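PDB 6OTU: glucose-6-phosphate isomerase from Chlamydia trachomatis D/UW-3/CX, which catalyses the reversible isomerization of glucose-6-phosphate to fructose-6-phosphate. Local coordinates for residues Ala125-Ala128 against Arg129-Glu133; Pro189-Ala192 against Ala193-Leu196; Asp251-Arg255 against Tyr256-Phe260. All coordinates share one frame; numbering follows the deposited sequence.

Overall arrangement
All three contacts are local, each formed within one continuous run of chain, and all lie on or beside the five-stranded parallel sheet 180-184, 151-155, 204-209, 240-245 and 258-262. Contact 1 is a turn of the long helix 122-148, contact 2 the short helix 189-196 that follows the outermost strand 180-184, and contact 3 the turn leading into strand 258-262 at the other border. Contacts 1 and 3 come within about 7 Å at their nearest atoms, whereas the centres of contacts 1 and 2 are 36 Å apart. All three lie away from the catalytic residues; from bound glucose-6-phosphate, the side chain of Tyr-256 lies about 11 Å away and that of Asn-191 about 13 Å.

Contact 1. Residues Ala125-Ala128 against Arg129-Glu133; sequences AAIA and RHSKE
Ser-131 and Ile-127, one turn apart on helix 122-148, form the tight side of this contact. The carbonyl oxygen of Ile-127 takes two bonds from the same residue: Ser-131 OG lies 2.8 Å from Ile-127 O, and Ser-131 N reaches that oxygen at 2.9 Å. The two donors come from opposite faces of the carbonyl plane. Placing OG beside its own backbone N (chi1 -61°) turns the hydroxyl back along the helix, where a short side chain can satisfy its polarity without leaving the buried surface. The branched Ile-127 suits the apolar side, packing on Trp-263, Ser-265 and Ala-110, while Ser-131 touches Trp-263 and Thr-111.

The other side is looser and more polar. The short side chain of Ala-126 lets the His-130 imidazole lie beside it, with Ala-126 O obliquely placed to the ring; the nearest side-chain approach is 4.3 Å, from Ala-126 CB to His-130 CE1. The backbone holds the two together, His-130 N meeting Ala-126 O at 3.0 Å. Farther out, exposed Arg-129 bends at chi3 and brings NH2 to 2.9 Å from Glu-133 OE1. The hydrogen bond in this salt bridge has an N-H...O angle of 159°, with OE1 at the guanidinium edge, only 2° out of its plane. Glu-133 OE2 lies at the edge of the imidazole, so the carboxylate faces both Arg-129 and His-130. Long side chains suit this surface, where charged ends can pair four residues apart.

Regular backbone bonds, including Lys-132 N to Ala-128 O at 3.1 Å, run through both sides. An apolar flank with a serine bonded back to the preceding turn, opposed to a flank carrying an i to i+4 Arg-Glu salt bridge, is characteristic of an amphipathic alpha-helix.

Contact 2. Residues Pro189-Ala192 against Ala193-Leu196; sequences PDNA and AEVL
Asn-191 swings CG anti to its backbone N (chi1 -167°), while Glu-194 sets CG between its backbone N and carbonyl carbon (chi1 70°); together these torsions bring the amide and carboxylate to the same flank of helix 189-196. Asn-191 ND2 lies 3.0 Å from Glu-194 OE2, and the two flat groups stand almost perpendicular, their planes 84° apart. The same first torsion puts Glu-194 CG 3.0 Å from Asn-191 O, although the chain beyond CG is extended. Asn-191 suits this place because its amide has two different ends: OD1 accepts from the backbone N of both Ser-185 and Asn-186, tying the helix to the chain that enters it, while ND2 faces the glutamate. The same carboxylate has a long, weak ion pair with Lys-343 of the second subunit.

Apolar groups occupy another flank. Leu-196 brings CD1 to 4.4 Å from Ala-192 CB, and small Ala-192 lets the helix sit close to Asn-221 and Leu-224 of helix 216-231 as well as Val-184. Beta-branched Val-195 packs beside it on Phe-182 and Val-184 of the neighbouring strand.

Leu-196 N meets Ala-192 O at 2.9 Å, but Val-195 N divides its hydrogen between two weak bonds, to Asn-191 O and to Ala-192 O. Asp-190 sends both carboxylate oxygens across the dimer interface, to the backbone N of Gln-410 and Arg-411 of the second subunit. A short helix layered on a parallel edge strand, apolar toward the sheet, is characteristic of the alpha-beta-alpha sandwich of the SIS fold.

Contact 3. Residues Asp251-Arg255 against Tyr256-Phe260; sequences DDKSR and YLEVF
Lys-253 and Glu-258 make the charged part of the contact, lying side by side and pointing the same way. Lys-253 NZ reaches Glu-258 OE1 at 3.2 Å, its chain bent at three successive torsions so that CD and CE also run beside the carboxylate. The bend of Glu-258 at chi2 (54°) turns OE1 back toward the main chain, where its anti lone pair accepts Val-259 N at 2.9 Å. With Arg-137 of helix 122-148 as a second positive group, this oxygen has three partners, Lys-253, Arg-137 and Val-259 N, and the negative charge is probably stabilised. A long, flexible lysine suits an exposed turn that must reach over to the strand.

A CH-pi contact joins Arg-255 to Tyr-256. Extended from CG to NE, the arginine lays its stem over one face of the ring: Arg-255 CG is 4.2 Å from the Tyr-256 centroid, 23° off the normal and displaced toward the rim. Its guanidinium is turned 75° from the ring, with Tyr-256 OH at the guanidinium edge. Both polar ends have a weak link to Glu-222.

The turn lies in the loop joining adjacent parallel strands 240-245 and 258-262, the latter at the edge of the five-stranded SIS-type sheet; buried Tyr-256 anchors the loop on Phe-240 and Ala-242, its broad ring giving apolar surface to the adjacent strand.

Among backbone bonds, Arg-255 N to Asp-252 O (3.1 Å) fixes the turn, and Tyr-256 N adds a weak bond to that same oxygen at 3.3 Å.

Van der Waals contacts fall to Val-259, whose CB points back at the loop. Val-259 CG2 lies 4.0 Å from Lys-253 CD, while its CG1 comes to 3.3 Å from Asp-251 OD1, whose hydrogen bond is to His-261.

Contact 1. Residues Ala125-Ala128 against Arg129-Glu133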
ATOM      1  N   ALA A 125     -11.403  -8.004 -33.981  1.00 40.76           N
ATOM      2  CA  ALA A 125     -11.212  -9.363 -34.475  1.00 42.08           C
ATOM      3  C   ALA A 125      -9.738  -9.667 -34.707  1.00 50.03           C
ATOM      4  O   ALA A 125      -9.288 -10.794 -34.463  1.00 54.58           O
ATOM      5  CB  ALA A 125     -12.001  -9.576 -35.769  1.00 45.35           C
ATOM      6  N   ALA A 126      -8.976  -8.690 -35.202  1.00 43.59           N
ATOM      7  CA  ALA A 126      -7.556  -8.930 -35.447  1.00 42.79           C
ATOM      8  C   ALA A 126      -6.820  -9.184 -34.142  1.00 45.77           C
ATOM      9  O   ALA A 126      -5.986 -10.093 -34.058  1.00 47.58           O
ATOM     10  CB  ALA A 126      -6.937  -7.753 -36.206  1.00 44.40           C
ATOM     11  N   ILE A 127      -7.130  -8.400 -33.106  1.00 43.09           N
ATOM     12  CA  ILE A 127      -6.504  -8.613 -31.802  1.00 35.72           C
ATOM     13  C   ILE A 127      -6.896  -9.975 -31.243  1.00 38.88           C
ATOM     14  O   ILE A 127      -6.085 -10.662 -30.610  1.00 36.21           O
ATOM     15  CB  ILE A 127      -6.880  -7.480 -30.823  1.00 34.42           C
ATOM     16  CG1 ILE A 127      -6.305  -6.133 -31.279  1.00 35.39           C
ATOM     17  CG2 ILE A 127      -6.467  -7.848 -29.382  1.00 32.35           C
ATOM     18  CD1 ILE A 127      -4.820  -5.953 -31.017  1.00 39.08           C
ATOM     19  N   ALA A 128      -8.146 -10.380 -31.448  1.00 35.72           N
ATOM     20  CA  ALA A 128      -8.573 -11.663 -30.906  1.00 41.94           C
ATOM     21  C   ALA A 128      -7.842 -12.813 -31.589  1.00 39.47           C
ATOM     22  O   ALA A 128      -7.386 -13.747 -30.919  1.00 38.54           O
ATOM     23  CB  ALA A 128     -10.089 -11.832 -31.032  1.00 36.76           C
ATOM     24  N   ARG A 129      -7.701 -12.767 -32.916  1.00 39.28           N
ATOM     25  CA  ARG A 129      -7.046 -13.905 -33.537  1.00 45.67           C
ATOM     26  C   ARG A 129      -5.548 -13.888 -33.294  1.00 40.17           C
ATOM     27  O   ARG A 129      -4.942 -14.954 -33.158  1.00 50.72           O
ATOM     28  CB  ARG A 129      -7.324 -13.999 -35.038  1.00 49.16           C
ATOM     29  CG  ARG A 129      -7.186 -15.462 -35.440  1.00 61.84           C
ATOM     30  CD  ARG A 129      -6.866 -15.757 -36.885  1.00 73.52           C
ATOM     31  NE  ARG A 129      -7.400 -14.769 -37.801  1.00 75.74           N
ATOM     32  CZ  ARG A 129      -6.652 -13.884 -38.437  1.00 78.20           C
ATOM     33  NH1 ARG A 129      -7.220 -13.029 -39.265  1.00 84.47           N
ATOM     34  NH2 ARG A 129      -5.338 -13.857 -38.250  1.00 73.90           N
ATOM     35  N   HIS A 130      -4.936 -12.711 -33.191  1.00 42.88           N
ATOM     36  CA  HIS A 130      -3.512 -12.690 -32.873  1.00 42.72           C
ATOM     37  C   HIS A 130      -3.252 -13.168 -31.450  1.00 38.83           C
ATOM     38  O   HIS A 130      -2.261 -13.862 -31.197  1.00 38.59           O
ATOM     39  CB  HIS A 130      -2.948 -11.300 -33.110  1.00 42.46           C
ATOM     40  CG  HIS A 130      -2.900 -10.932 -34.554  1.00 49.28           C
ATOM     41  ND1 HIS A 130      -3.221  -9.675 -35.016  1.00 53.57           N
ATOM     42  CD2 HIS A 130      -2.606 -11.674 -35.647  1.00 52.06           C
ATOM     43  CE1 HIS A 130      -3.111  -9.653 -36.332  1.00 56.46           C
ATOM     44  NE2 HIS A 130      -2.738 -10.854 -36.738  1.00 57.22           N
ATOM     45  N   SER A 131      -4.150 -12.842 -30.517  1.00 38.05           N
ATOM     46  CA  SER A 131      -4.032 -13.378 -29.164  1.00 38.96           C
ATOM     47  C   SER A 131      -4.112 -14.899 -29.171  1.00 38.28           C
ATOM     48  O   SER A 131      -3.345 -15.572 -28.472  1.00 42.94           O
ATOM     49  CB  SER A 131      -5.120 -12.790 -28.257  1.00 40.71           C
ATOM     50  OG  SER A 131      -4.990 -11.381 -28.163  1.00 37.21           O
ATOM     51  N   LYS A 132      -5.029 -15.461 -29.959  1.00 35.31           N
ATOM     52  CA  LYS A 132      -5.112 -16.915 -30.055  1.00 36.79           C
ATOM     53  C   LYS A 132      -3.843 -17.497 -30.663  1.00 37.98           C
ATOM     54  O   LYS A 132      -3.317 -18.508 -30.181  1.00 40.77           O
ATOM     55  CB  LYS A 132      -6.341 -17.323 -30.862  1.00 39.12           C
ATOM     56  CG  LYS A 132      -6.497 -18.817 -30.953  1.00 45.57           C
ATOM     57  CD  LYS A 132      -7.863 -19.227 -31.458  1.00 53.61           C
ATOM     58  CE  LYS A 132      -8.082 -20.721 -31.238  1.00 60.55           C
ATOM     59  NZ  LYS A 132      -9.367 -21.243 -31.822  1.00 61.36           N
ATOM     60  N   GLU A 133      -3.318 -16.857 -31.710  1.00 40.35           N
ATOM     61  CA  GLU A 133      -2.059 -17.308 -32.287  1.00 44.23           C
ATOM     62  C   GLU A 133      -0.912 -17.203 -31.288  1.00 43.58           C
ATOM     63  O   GLU A 133      -0.022 -18.061 -31.277  1.00 47.16           O
ATOM     64  CB  GLU A 133      -1.735 -16.515 -33.550  1.00 48.16           C
ATOM     65  CG  GLU A 133      -2.746 -16.662 -34.667  1.00 60.64           C
ATOM     66  CD  GLU A 133      -2.541 -15.632 -35.761  1.00 71.77           C
ATOM     67  OE1 GLU A 133      -3.489 -15.385 -36.536  1.00 77.25           O
ATOM     68  OE2 GLU A 133      -1.428 -15.070 -35.843  1.00 75.29           O
TER

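Contact 2. Residues Pro189-Ala192 against Ala193-Leu196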
ATOM      1  N   PRO A 189      19.232  -0.406  -8.501  1.00 38.65           N
ATOM      2  CA  PRO A 189      19.913  -1.679  -8.781  1.00 34.94           C
ATOM      3  C   PRO A 189      19.889  -2.653  -7.614  1.00 37.19           C
ATOM      4  O   PRO A 189      20.222  -3.831  -7.807  1.00 31.91           O
ATOM      5  CB  PRO A 189      21.342  -1.241  -9.106  1.00 32.44           C
ATOM      6  CG  PRO A 189      21.517   0.006  -8.291  1.00 35.98           C
ATOM      7  CD  PRO A 189      20.182   0.703  -8.342  1.00 32.45           C
ATOM      8  N   ASP A 190      19.525  -2.200  -6.413  1.00 32.57           N
ATOM      9  CA  ASP A 190      19.372  -3.133  -5.305  1.00 33.87           C
ATOM     10  C   ASP A 190      18.270  -4.137  -5.601  1.00 33.96           C
ATOM     11  O   ASP A 190      18.334  -5.282  -5.140  1.00 35.85           O
ATOM     12  CB  ASP A 190      19.108  -2.369  -4.005  1.00 32.34           C
ATOM     13  CG  ASP A 190      20.379  -1.790  -3.408  1.00 37.58           C
ATOM     14  OD1 ASP A 190      21.477  -2.279  -3.751  1.00 37.98           O
ATOM     15  OD2 ASP A 190      20.289  -0.840  -2.601  1.00 35.95           O
ATOM     16  N   ASN A 191      17.277  -3.739  -6.404  1.00 35.46           N
ATOM     17  CA  ASN A 191      16.247  -4.674  -6.854  1.00 36.70           C
ATOM     18  C   ASN A 191      16.859  -5.816  -7.662  1.00 39.85           C
ATOM     19  O   ASN A 191      16.595  -6.994  -7.385  1.00 30.98           O
ATOM     20  CB  ASN A 191      15.188  -3.925  -7.670  1.00 42.62           C
ATOM     21  CG  ASN A 191      13.918  -4.748  -7.911  1.00 41.20           C
ATOM     22  OD1 ASN A 191      12.976  -4.266  -8.545  1.00 38.20           O
ATOM     23  ND2 ASN A 191      13.893  -5.988  -7.415  1.00 36.08           N
ATOM     24  N   ALA A 192      17.695  -5.488  -8.659  1.00 33.78           N
ATOM     25  CA  ALA A 192      18.352  -6.543  -9.428  1.00 34.69           C
ATOM     26  C   ALA A 192      19.284  -7.366  -8.550  1.00 34.23           C
ATOM     27  O   ALA A 192      19.348  -8.595  -8.672  1.00 35.73           O
ATOM     28  CB  ALA A 192      19.126  -5.954 -10.605  1.00 37.36           C
ATOM     29  N   ALA A 193      20.005  -6.709  -7.650  1.00 33.81           N
ATOM     30  CA  ALA A 193      20.971  -7.424  -6.830  1.00 36.89           C
ATOM     31  C   ALA A 193      20.292  -8.440  -5.911  1.00 39.49           C
ATOM     32  O   ALA A 193      20.774  -9.573  -5.768  1.00 38.33           O
ATOM     33  CB  ALA A 193      21.803  -6.422  -6.030  1.00 36.09           C
ATOM     34  N   GLU A 194      19.169  -8.062  -5.279  1.00 35.54           N
ATOM     35  CA  GLU A 194      18.494  -9.015  -4.397  1.00 37.24           C
ATOM     36  C   GLU A 194      18.063 -10.259  -5.163  1.00 41.75           C
ATOM     37  O   GLU A 194      18.112 -11.370  -4.621  1.00 48.55           O
ATOM     38  CB  GLU A 194      17.289  -8.369  -3.686  1.00 32.10           C
ATOM     39  CG  GLU A 194      16.083  -8.050  -4.599  1.00 38.89           C
ATOM     40  CD  GLU A 194      14.888  -7.401  -3.885  1.00 46.01           C
ATOM     41  OE1 GLU A 194      14.865  -7.364  -2.625  1.00 50.24           O
ATOM     42  OE2 GLU A 194      13.975  -6.912  -4.599  1.00 40.59           O
ATOM     43  N   VAL A 195      17.671 -10.106  -6.427  1.00 35.68           N
ATOM     44  CA  VAL A 195      17.231 -11.262  -7.191  1.00 33.90           C
ATOM     45  C   VAL A 195      18.422 -12.097  -7.640  1.00 38.44           C
ATOM     46  O   VAL A 195      18.417 -13.326  -7.508  1.00 37.97           O
ATOM     47  CB  VAL A 195      16.369 -10.801  -8.373  1.00 36.56           C
ATOM     48  CG1 VAL A 195      16.094 -11.971  -9.326  1.00 31.16           C
ATOM     49  CG2 VAL A 195      15.082 -10.189  -7.824  1.00 37.16           C
ATOM     50  N   LEU A 196      19.466 -11.447  -8.158  1.00 42.93           N
ATOM     51  CA  LEU A 196      20.652 -12.181  -8.587  1.00 43.98           C
ATOM     52  C   LEU A 196      21.276 -12.951  -7.429  1.00 49.24           C
ATOM     53  O   LEU A 196      21.837 -14.032  -7.632  1.00 53.01           O
ATOM     54  CB  LEU A 196      21.662 -11.218  -9.207  1.00 36.65           C
ATOM     55  CG  LEU A 196      21.336 -10.649 -10.590  1.00 33.67           C
ATOM     56  CD1 LEU A 196      22.029  -9.317 -10.813  1.00 36.80           C
ATOM     57  CD2 LEU A 196      21.709 -11.639 -11.669  1.00 33.41           C
TER

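Contact 3. Residues Asp251-Arg255 against Tyr256-Phe260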
ATOM      1  N   ASP A 251      11.317  -6.170 -30.677  1.00 35.90           N
ATOM      2  CA  ASP A 251      10.721  -7.272 -31.418  1.00 40.21           C
ATOM      3  C   ASP A 251      11.781  -7.889 -32.327  1.00 41.78           C
ATOM      4  O   ASP A 251      11.784  -7.667 -33.543  1.00 40.86           O
ATOM      5  CB  ASP A 251       9.509  -6.743 -32.190  1.00 36.07           C
ATOM      6  CG  ASP A 251       8.719  -7.826 -32.874  1.00 40.34           C
ATOM      7  OD1 ASP A 251       8.885  -9.012 -32.526  1.00 40.88           O
ATOM      8  OD2 ASP A 251       7.921  -7.474 -33.773  1.00 41.32           O
ATOM      9  N   ASP A 252      12.684  -8.676 -31.735  1.00 41.71           N
ATOM     10  CA  ASP A 252      13.983  -8.976 -32.345  1.00 41.54           C
ATOM     11  C   ASP A 252      14.358 -10.421 -32.023  1.00 40.10           C
ATOM     12  O   ASP A 252      14.909 -10.699 -30.952  1.00 40.30           O
ATOM     13  CB  ASP A 252      15.021  -7.990 -31.814  1.00 43.05           C
ATOM     14  CG  ASP A 252      16.322  -8.026 -32.576  1.00 47.45           C
ATOM     15  OD1 ASP A 252      16.520  -8.919 -33.437  1.00 47.93           O
ATOM     16  OD2 ASP A 252      17.154  -7.137 -32.301  1.00 48.64           O
ATOM     17  N   LYS A 253      14.074 -11.339 -32.948  1.00 42.15           N
ATOM     18  CA  LYS A 253      14.308 -12.757 -32.664  1.00 39.19           C
ATOM     19  C   LYS A 253      15.787 -13.138 -32.701  1.00 46.74           C
ATOM     20  O   LYS A 253      16.140 -14.245 -32.278  1.00 47.98           O
ATOM     21  CB  LYS A 253      13.523 -13.630 -33.639  1.00 39.61           C
ATOM     22  CG  LYS A 253      12.083 -13.858 -33.220  1.00 62.78           C
ATOM     23  CD  LYS A 253      11.981 -14.944 -32.147  1.00 61.89           C
ATOM     24  CE  LYS A 253      11.543 -16.265 -32.757  1.00 60.55           C
ATOM     25  NZ  LYS A 253      10.282 -16.077 -33.536  1.00 66.71           N
ATOM     26  N   SER A 254      16.654 -12.254 -33.186  1.00 40.55           N
ATOM     27  CA  SER A 254      18.092 -12.475 -33.135  1.00 44.11           C
ATOM     28  C   SER A 254      18.695 -12.091 -31.791  1.00 46.23           C
ATOM     29  O   SER A 254      19.854 -12.425 -31.525  1.00 51.41           O
ATOM     30  CB  SER A 254      18.790 -11.693 -34.258  1.00 42.30           C
ATOM     31  OG  SER A 254      19.191 -10.405 -33.810  1.00 42.03           O
ATOM     32  N   ARG A 255      17.942 -11.404 -30.938  1.00 41.17           N
ATOM     33  CA  ARG A 255      18.424 -11.024 -29.628  1.00 40.39           C
ATOM     34  C   ARG A 255      17.750 -11.813 -28.507  1.00 46.89           C
ATOM     35  O   ARG A 255      18.259 -11.824 -27.379  1.00 43.29           O
ATOM     36  CB  ARG A 255      18.225  -9.506 -29.442  1.00 52.21           C
ATOM     37  CG  ARG A 255      18.741  -8.904 -28.137  1.00 63.03           C
ATOM     38  CD  ARG A 255      18.441  -7.399 -28.038  1.00 68.10           C
ATOM     39  NE  ARG A 255      18.776  -6.876 -26.714  1.00 66.03           N
ATOM     40  CZ  ARG A 255      19.989  -6.459 -26.362  1.00 76.03           C
ATOM     41  NH1 ARG A 255      20.993  -6.495 -27.233  1.00 76.85           N
ATOM     42  NH2 ARG A 255      20.204  -6.010 -25.130  1.00 85.07           N
ATOM     43  N   TYR A 256      16.654 -12.518 -28.798  1.00 49.86           N
ATOM     44  CA  TYR A 256      15.897 -13.252 -27.791  1.00 43.76           C
ATOM     45  C   TYR A 256      15.627 -14.686 -28.237  1.00 39.36           C
ATOM     46  O   TYR A 256      15.400 -14.958 -29.425  1.00 40.12           O
ATOM     47  CB  TYR A 256      14.581 -12.537 -27.486  1.00 42.86           C
ATOM     48  CG  TYR A 256      14.802 -11.145 -26.933  1.00 50.72           C
ATOM     49  CD1 TYR A 256      15.085 -10.951 -25.582  1.00 35.86           C
ATOM     50  CD2 TYR A 256      14.746 -10.027 -27.763  1.00 49.39           C
ATOM     51  CE1 TYR A 256      15.300  -9.694 -25.075  1.00 46.42           C
ATOM     52  CE2 TYR A 256      14.957  -8.763 -27.261  1.00 50.98           C
ATOM     53  CZ  TYR A 256      15.238  -8.600 -25.917  1.00 52.95           C
ATOM     54  OH  TYR A 256      15.450  -7.342 -25.409  1.00 35.48           O
ATOM     55  N   LEU A 257      15.659 -15.600 -27.267  1.00 42.29           N
ATOM     56  CA  LEU A 257      15.290 -16.988 -27.522  1.00 45.91           C
ATOM     57  C   LEU A 257      13.891 -17.085 -28.121  1.00 47.16           C
ATOM     58  O   LEU A 257      13.636 -17.908 -29.007  1.00 49.73           O
ATOM     59  CB  LEU A 257      15.383 -17.795 -26.221  1.00 38.00           C
ATOM     60  CG  LEU A 257      14.624 -19.127 -26.182  1.00 43.89           C
ATOM     61  CD1 LEU A 257      15.365 -20.236 -26.932  1.00 39.19           C
ATOM     62  CD2 LEU A 257      14.328 -19.541 -24.742  1.00 37.95           C
ATOM     63  N   GLU A 258      12.973 -16.248 -27.648  1.00 44.29           N
ATOM     64  CA  GLU A 258      11.632 -16.170 -28.205  1.00 47.34           C
ATOM     65  C   GLU A 258      11.122 -14.759 -27.963  1.00 45.66           C
ATOM     66  O   GLU A 258      11.619 -14.040 -27.088  1.00 40.01           O
ATOM     67  CB  GLU A 258      10.688 -17.218 -27.589  1.00 43.15           C
ATOM     68  CG  GLU A 258       9.289 -17.331 -28.225  1.00 47.04           C
ATOM     69  CD  GLU A 258       9.312 -17.553 -29.730  1.00 56.74           C
ATOM     70  OE1 GLU A 258       9.527 -16.581 -30.478  1.00 58.23           O
ATOM     71  OE2 GLU A 258       9.101 -18.700 -30.177  1.00 62.00           O
ATOM     72  N   VAL A 259      10.135 -14.365 -28.764  1.00 42.01           N
ATOM     73  CA  VAL A 259       9.544 -13.037 -28.679  1.00 45.21           C
ATOM     74  C   VAL A 259       8.033 -13.193 -28.767  1.00 46.26           C
ATOM     75  O   VAL A 259       7.525 -13.777 -29.732  1.00 42.50           O
ATOM     76  CB  VAL A 259      10.048 -12.099 -29.792  1.00 46.92           C
ATOM     77  CG1 VAL A 259       9.245 -10.786 -29.787  1.00 35.39           C
ATOM     78  CG2 VAL A 259      11.567 -11.850 -29.659  1.00 36.32           C
ATOM     79  N   PHE A 260       7.314 -12.678 -27.766  1.00 44.50           N
ATOM     80  CA  PHE A 260       5.854 -12.650 -27.759  1.00 40.82           C
ATOM     81  C   PHE A 260       5.373 -11.210 -27.914  1.00 36.91           C
ATOM     82  O   PHE A 260       6.084 -10.257 -27.599  1.00 39.74           O
ATOM     83  CB  PHE A 260       5.286 -13.284 -26.472  1.00 35.64           C
ATOM     84  CG  PHE A 260       5.621 -14.750 -26.315  1.00 39.60           C
ATOM     85  CD1 PHE A 260       4.802 -15.727 -26.868  1.00 37.37           C
ATOM     86  CD2 PHE A 260       6.773 -15.149 -25.627  1.00 37.94           C
ATOM     87  CE1 PHE A 260       5.114 -17.087 -26.724  1.00 37.91           C
ATOM     88  CE2 PHE A 260       7.101 -16.496 -25.483  1.00 34.58           C
ATOM     89  CZ  PHE A 260       6.270 -17.471 -26.037  1.00 39.65           C
TER